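Local coordinates for methyltransferase (Pyrococcus horikoshii, PDB 1IXK), which probably methylates cytidine at carbon 5 in tRNA, with S-adenosyl-L-methionine as methyl donor, as a member of the RsmB/NOP family of RNA methyltransferases, at residues Leu114-Asp124 / Leu136-Tyr147. Residues are numbered along the deposited sequence; the frame is centred on the assembly and turned at random.
Sequences LDPKPGEIVAD and LAQLMRNDGVIY
V122 and D124 on strand 121-124 are zipped to V145 and Y147 by parallel backbone pairing. V145 N donates to E120 O (2.9 Å), V122 N to V145 O (2.8 Å), Y147 N to V122 O and D124 N to Y147 O, all four bonds close to straight. G119 and G144 pass each other where the pairing begins, their CA atoms 3.4 Å apart. The chain turns sharply on both sides here, through a type II turn at K117-E120 and, where a Schellman motif closes helix 131-139 at R141, an overlapping type I' turn from M140 to D143.

Behind V122 the selenomethionine M140 fills the space between strand and helix end. The bend at its last torsion (chi3 76°) turns CE to 3.5 Å from V122 CG2, while SE lies beside P116 CB. The P116 ring is tightly packed, with CB 3.4 Å from M140 CG and CG equally near L136 CD2. The two methyls of L136 part company: CD2 also meets L114 CD2, while CD1 lies 4.2 Å from V122 CG1. On the sheet face of I121 and Y147, I121 CG2 and V122 O approach the edge of the tyrosine ring.

The whole is a right-handed beta-alpha-beta crossover of the Rossmann-like methyltransferase core. Strand 188-194 pairs with the far side of 121-124, and 171-174 with that of 145-149. At the end of its strand the D124 carboxylate is hydrogen-bonded to T133 OG1 through OD2 and to the backbone N of A126 through OD1, beside D194, at the predicted S-adenosyl-L-methionine site.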
ATOM      1  N   LEU A 114       3.634   9.367  -0.262  1.00  8.00           N
ATOM      2  CA  LEU A 114       4.491   9.817  -1.361  1.00  8.22           C
ATOM      3  C   LEU A 114       4.303  11.315  -1.573  1.00 11.47           C
ATOM      4  O   LEU A 114       5.229  12.021  -1.978  1.00 12.85           O
ATOM      5  CB  LEU A 114       4.170   9.056  -2.651  1.00  9.85           C
ATOM      6  CG  LEU A 114       5.129   9.323  -3.818  1.00  9.68           C
ATOM      7  CD1 LEU A 114       6.566   9.014  -3.393  1.00  8.67           C
ATOM      8  CD2 LEU A 114       4.736   8.460  -5.013  1.00  9.53           C
ATOM      9  N   ASP A 115       3.088  11.788  -1.317  1.00 12.19           N
ATOM     10  CA  ASP A 115       2.759  13.209  -1.415  1.00 13.59           C
ATOM     11  C   ASP A 115       3.168  13.863  -2.734  1.00 13.37           C
ATOM     12  O   ASP A 115       3.899  14.852  -2.735  1.00 12.66           O
ATOM     13  CB  ASP A 115       3.431  13.949  -0.252  1.00 15.77           C
ATOM     14  CG  ASP A 115       2.847  15.327  -0.003  1.00 20.56           C
ATOM     15  OD1 ASP A 115       3.560  16.156   0.604  1.00 20.65           O
ATOM     16  OD2 ASP A 115       1.684  15.582  -0.390  1.00 16.89           O
ATOM     17  N   PRO A 116       2.706  13.320  -3.872  1.00 13.84           N
ATOM     18  CA  PRO A 116       3.037  13.877  -5.190  1.00 15.76           C
ATOM     19  C   PRO A 116       2.479  15.299  -5.282  1.00 16.51           C
ATOM     20  O   PRO A 116       1.397  15.567  -4.775  1.00 15.88           O
ATOM     21  CB  PRO A 116       2.306  12.948  -6.163  1.00 17.16           C
ATOM     22  CG  PRO A 116       2.082  11.702  -5.389  1.00 19.88           C
ATOM     23  CD  PRO A 116       1.788  12.177  -4.003  1.00 15.72           C
ATOM     24  N   LYS A 117       3.204  16.200  -5.935  1.00 17.00           N
ATOM     25  CA  LYS A 117       2.742  17.579  -6.073  1.00 18.54           C
ATOM     26  C   LYS A 117       2.346  17.900  -7.508  1.00 16.06           C
ATOM     27  O   LYS A 117       2.843  17.290  -8.452  1.00 14.98           O
ATOM     28  CB  LYS A 117       3.839  18.557  -5.636  1.00 19.36           C
ATOM     29  CG  LYS A 117       4.261  18.419  -4.187  1.00 21.59           C
ATOM     30  CD  LYS A 117       3.085  18.648  -3.254  1.00 25.36           C
ATOM     31  CE  LYS A 117       3.521  18.592  -1.798  1.00 28.50           C
ATOM     32  NZ  LYS A 117       2.365  18.799  -0.881  1.00 32.34           N
ATOM     33  N   PRO A 118       1.428  18.858  -7.692  1.00 14.92           N
ATOM     34  CA  PRO A 118       1.026  19.206  -9.055  1.00 15.30           C
ATOM     35  C   PRO A 118       2.257  19.545  -9.897  1.00 15.40           C
ATOM     36  O   PRO A 118       3.130  20.291  -9.449  1.00 15.28           O
ATOM     37  CB  PRO A 118       0.122  20.417  -8.842  1.00 15.79           C
ATOM     38  CG  PRO A 118      -0.549  20.095  -7.545  1.00 15.51           C
ATOM     39  CD  PRO A 118       0.602  19.568  -6.698  1.00 15.75           C
ATOM     40  N   GLY A 119       2.331  18.983 -11.099  1.00 13.68           N
ATOM     41  CA  GLY A 119       3.448  19.266 -11.986  1.00 14.69           C
ATOM     42  C   GLY A 119       4.607  18.284 -11.951  1.00 14.22           C
ATOM     43  O   GLY A 119       5.476  18.313 -12.823  1.00 13.39           O
ATOM     44  N   GLU A 120       4.637  17.403 -10.960  1.00 13.07           N
ATOM     45  CA  GLU A 120       5.741  16.457 -10.872  1.00 12.98           C
ATOM     46  C   GLU A 120       5.623  15.279 -11.833  1.00 13.07           C
ATOM     47  O   GLU A 120       4.541  14.976 -12.329  1.00 12.71           O
ATOM     48  CB  GLU A 120       5.884  15.944  -9.436  1.00 15.50           C
ATOM     49  CG  GLU A 120       6.227  17.032  -8.434  1.00 16.37           C
ATOM     50  CD  GLU A 120       6.685  16.470  -7.104  1.00 19.75           C
ATOM     51  OE1 GLU A 120       5.968  15.620  -6.538  1.00 18.03           O
ATOM     52  OE2 GLU A 120       7.763  16.881  -6.624  1.00 20.55           O
ATOM     53  N   ILE A 121       6.759  14.635 -12.096  1.00 12.98           N
ATOM     54  CA  ILE A 121       6.833  13.469 -12.971  1.00 14.52           C
ATOM     55  C   ILE A 121       6.857  12.273 -12.029  1.00 13.59           C
ATOM     56  O   ILE A 121       7.837  12.048 -11.315  1.00 12.86           O
ATOM     57  CB  ILE A 121       8.114  13.496 -13.814  1.00 15.77           C
ATOM     58  CG1 ILE A 121       8.187  14.819 -14.580  1.00 17.08           C
ATOM     59  CG2 ILE A 121       8.137  12.315 -14.781  1.00 16.23           C
ATOM     60  CD1 ILE A 121       6.945  15.120 -15.411  1.00 21.65           C
ATOM     61  N   VAL A 122       5.776  11.504 -12.046  1.00 11.46           N
ATOM     62  CA  VAL A 122       5.606  10.376 -11.136  1.00 11.57           C
ATOM     63  C   VAL A 122       5.369   9.044 -11.832  1.00 10.23           C
ATOM     64  O   VAL A 122       4.867   9.005 -12.948  1.00  8.00           O
ATOM     65  CB  VAL A 122       4.399  10.663 -10.202  1.00 10.96           C
ATOM     66  CG1 VAL A 122       4.202   9.537  -9.208  1.00 13.43           C
ATOM     67  CG2 VAL A 122       4.615  11.993  -9.475  1.00 14.00           C
ATOM     68  N   ALA A 123       5.751   7.960 -11.163  1.00 11.36           N
ATOM     69  CA  ALA A 123       5.537   6.621 -11.693  1.00 12.23           C
ATOM     70  C   ALA A 123       4.920   5.711 -10.637  1.00 11.73           C
ATOM     71  O   ALA A 123       5.294   5.760  -9.466  1.00 11.49           O
ATOM     72  CB  ALA A 123       6.858   6.019 -12.185  1.00 13.88           C
ATOM     73  N   ASP A 124       3.947   4.903 -11.049  1.00 11.89           N
ATOM     74  CA  ASP A 124       3.334   3.924 -10.155  1.00 13.08           C
ATOM     75  C   ASP A 124       3.877   2.610 -10.708  1.00 14.02           C
ATOM     76  O   ASP A 124       3.566   2.239 -11.833  1.00 13.60           O
ATOM     77  CB  ASP A 124       1.808   3.939 -10.265  1.00 14.62           C
ATOM     78  CG  ASP A 124       1.145   3.042  -9.232  1.00 16.38           C
ATOM     79  OD1 ASP A 124       1.828   2.124  -8.719  1.00 17.20           O
ATOM     80  OD2 ASP A 124      -0.056   3.246  -8.937  1.00 15.27           O
ATOM     81  N   LEU A 136      -2.983   9.236  -6.594  1.00  9.38           N
ATOM     82  CA  LEU A 136      -1.845  10.086  -6.944  1.00 10.51           C
ATOM     83  C   LEU A 136      -2.335  11.225  -7.833  1.00 12.97           C
ATOM     84  O   LEU A 136      -1.929  12.377  -7.665  1.00 11.08           O
ATOM     85  CB  LEU A 136      -0.770   9.296  -7.706  1.00  9.69           C
ATOM     86  CG  LEU A 136      -0.075   8.133  -6.999  1.00 10.99           C
ATOM     87  CD1 LEU A 136       0.805   7.389  -8.002  1.00  9.14           C
ATOM     88  CD2 LEU A 136       0.757   8.642  -5.818  1.00  8.00           C
ATOM     89  N   ALA A 137      -3.211  10.894  -8.776  1.00  9.74           N
ATOM     90  CA  ALA A 137      -3.752  11.886  -9.694  1.00 11.93           C
ATOM     91  C   ALA A 137      -4.499  13.027  -9.006  1.00  8.76           C
ATOM     92  O   ALA A 137      -4.309  14.189  -9.363  1.00  9.06           O
ATOM     93  CB  ALA A 137      -4.669  11.211 -10.724  1.00  9.49           C
ATOM     94  N   GLN A 138      -5.349  12.718  -8.030  1.00 10.22           N
ATOM     95  CA  GLN A 138      -6.086  13.790  -7.372  1.00 11.59           C
ATOM     96  C   GLN A 138      -5.171  14.603  -6.458  1.00 10.88           C
ATOM     97  O   GLN A 138      -5.357  15.807  -6.294  1.00 11.45           O
ATOM     98  CB  GLN A 138      -7.317  13.247  -6.618  1.00 12.98           C
ATOM     99  CG  GLN A 138      -7.059  12.379  -5.399  1.00 14.30           C
ATOM    100  CD  GLN A 138      -8.355  11.863  -4.783  1.00 16.44           C
ATOM    101  OE1 GLN A 138      -9.050  11.030  -5.373  1.00 16.40           O
ATOM    102  NE2 GLN A 138      -8.690  12.362  -3.598  1.00 13.29           N
ATOM    103  N   LEU A 139      -4.158  13.959  -5.892  1.00 12.75           N
ATOM    104  CA  LEU A 139      -3.220  14.669  -5.033  1.00 11.92           C
ATOM    105  C   LEU A 139      -2.414  15.643  -5.891  1.00 12.49           C
ATOM    106  O   LEU A 139      -1.987  16.699  -5.419  1.00 12.11           O
ATOM    107  CB  LEU A 139      -2.293  13.673  -4.319  1.00 13.85           C
ATOM    108  CG  LEU A 139      -2.946  12.835  -3.209  1.00 11.83           C
ATOM    109  CD1 LEU A 139      -2.017  11.697  -2.794  1.00 14.61           C
ATOM    110  CD2 LEU A 139      -3.263  13.724  -2.014  1.00 14.62           C
HETATM  111  N   MSE A 140      -2.228  15.289  -7.161  1.00 10.74           N
HETATM  112  CA  MSE A 140      -1.488  16.129  -8.100  1.00 12.34           C
HETATM  113  C   MSE A 140      -2.428  17.122  -8.792  1.00 12.31           C
HETATM  114  O   MSE A 140      -2.001  17.921  -9.624  1.00 11.23           O
HETATM  115  CB  MSE A 140      -0.781  15.246  -9.146  1.00 10.81           C
HETATM  116  CG  MSE A 140       0.270  14.295  -8.544  1.00 12.85           C
HETATM  117 SE   MSE A 140       0.843  12.958  -9.656  1.00  8.00          SE
HETATM  118  CE  MSE A 140       1.899  13.848 -10.703  1.00 15.27           C
ATOM    119  N   ARG A 141      -3.711  17.056  -8.445  1.00 12.68           N
ATOM    120  CA  ARG A 141      -4.720  17.942  -9.018  1.00 14.17           C
ATOM    121  C   ARG A 141      -4.701  17.972 -10.547  1.00 14.16           C
ATOM    122  O   ARG A 141      -4.774  19.035 -11.169  1.00 12.91           O
ATOM    123  CB  ARG A 141      -4.540  19.352  -8.451  1.00 15.08           C
ATOM    124  CG  ARG A 141      -4.647  19.373  -6.934  1.00 20.56           C
ATOM    125  CD  ARG A 141      -4.484  20.761  -6.352  1.00 27.86           C
ATOM    126  NE  ARG A 141      -4.605  20.734  -4.895  1.00 33.68           N
ATOM    127  CZ  ARG A 141      -4.603  21.815  -4.121  1.00 35.83           C
ATOM    128  NH1 ARG A 141      -4.486  23.020  -4.663  1.00 37.32           N
ATOM    129  NH2 ARG A 141      -4.731  21.692  -2.805  1.00 37.60           N
ATOM    130  N   ASN A 142      -4.608  16.786 -11.140  1.00 13.51           N
ATOM    131  CA  ASN A 142      -4.590  16.628 -12.592  1.00 14.78           C
ATOM    132  C   ASN A 142      -3.507  17.421 -13.314  1.00 14.58           C
ATOM    133  O   ASN A 142      -3.669  17.800 -14.474  1.00 14.94           O
ATOM    134  CB  ASN A 142      -5.960  16.969 -13.191  1.00 14.76           C
ATOM    135  CG  ASN A 142      -6.807  15.730 -13.449  1.00 15.31           C
ATOM    136  OD1 ASN A 142      -6.279  14.645 -13.680  1.00 16.07           O
ATOM    137  ND2 ASN A 142      -8.121  15.893 -13.427  1.00 12.94           N
ATOM    138  N   ASP A 143      -2.403  17.671 -12.624  1.00 15.06           N
ATOM    139  CA  ASP A 143      -1.273  18.377 -13.210  1.00 14.02           C
ATOM    140  C   ASP A 143      -0.116  17.404 -13.071  1.00 13.00           C
ATOM    141  O   ASP A 143      -0.218  16.444 -12.316  1.00 15.40           O
ATOM    142  CB  ASP A 143      -0.986  19.678 -12.456  1.00 16.02           C
ATOM    143  CG  ASP A 143       0.143  20.475 -13.082  1.00 18.84           C
ATOM    144  OD1 ASP A 143       0.448  20.237 -14.268  1.00 17.53           O
ATOM    145  OD2 ASP A 143       0.719  21.348 -12.394  1.00 22.13           O
ATOM    146  N   GLY A 144       0.971  17.635 -13.795  1.00 13.65           N
ATOM    147  CA  GLY A 144       2.096  16.717 -13.727  1.00 13.03           C
ATOM    148  C   GLY A 144       1.789  15.502 -14.579  1.00 13.48           C
ATOM    149  O   GLY A 144       0.875  15.546 -15.399  1.00 12.17           O
ATOM    150  N   VAL A 145       2.542  14.417 -14.395  1.00 14.93           N
ATOM    151  CA  VAL A 145       2.315  13.201 -15.171  1.00 15.10           C
ATOM    152  C   VAL A 145       2.547  11.956 -14.331  1.00 14.07           C
ATOM    153  O   VAL A 145       3.432  11.928 -13.474  1.00 12.93           O
ATOM    154  CB  VAL A 145       3.263  13.114 -16.393  1.00 18.80           C
ATOM    155  CG1 VAL A 145       2.914  11.887 -17.234  1.00 19.18           C
ATOM    156  CG2 VAL A 145       3.163  14.375 -17.224  1.00 21.45           C
ATOM    157  N   ILE A 146       1.742  10.928 -14.576  1.00 10.63           N
ATOM    158  CA  ILE A 146       1.891   9.668 -13.862  1.00 11.19           C
ATOM    159  C   ILE A 146       2.014   8.545 -14.871  1.00 10.69           C
ATOM    160  O   ILE A 146       1.117   8.343 -15.684  1.00 11.72           O
ATOM    161  CB  ILE A 146       0.671   9.338 -12.988  1.00 11.16           C
ATOM    162  CG1 ILE A 146       0.505  10.388 -11.886  1.00 13.74           C
ATOM    163  CG2 ILE A 146       0.835   7.936 -12.396  1.00 10.18           C
ATOM    164  CD1 ILE A 146      -0.858  10.337 -11.215  1.00 13.64           C
ATOM    165  N   TYR A 147       3.131   7.828 -14.829  1.00 11.18           N
ATOM    166  CA  TYR A 147       3.333   6.692 -15.723  1.00 11.91           C
ATOM    167  C   TYR A 147       2.983   5.427 -14.942  1.00 12.71           C
ATOM    168  O   TYR A 147       3.404   5.270 -13.795  1.00 12.35           O
ATOM    169  CB  TYR A 147       4.796   6.609 -16.183  1.00 15.35           C
ATOM    170  CG  TYR A 147       5.210   7.685 -17.162  1.00 19.79           C
ATOM    171  CD1 TYR A 147       5.642   8.936 -16.723  1.00 19.17           C
ATOM    172  CD2 TYR A 147       5.159   7.452 -18.536  1.00 23.72           C
ATOM    173  CE1 TYR A 147       6.018   9.930 -17.629  1.00 23.67           C
ATOM    174  CE2 TYR A 147       5.531   8.436 -19.453  1.00 26.80           C
ATOM    175  CZ  TYR A 147       5.962   9.672 -18.992  1.00 26.69           C
ATOM    176  OH  TYR A 147       6.352  10.635 -19.897  1.00 27.66           O
TER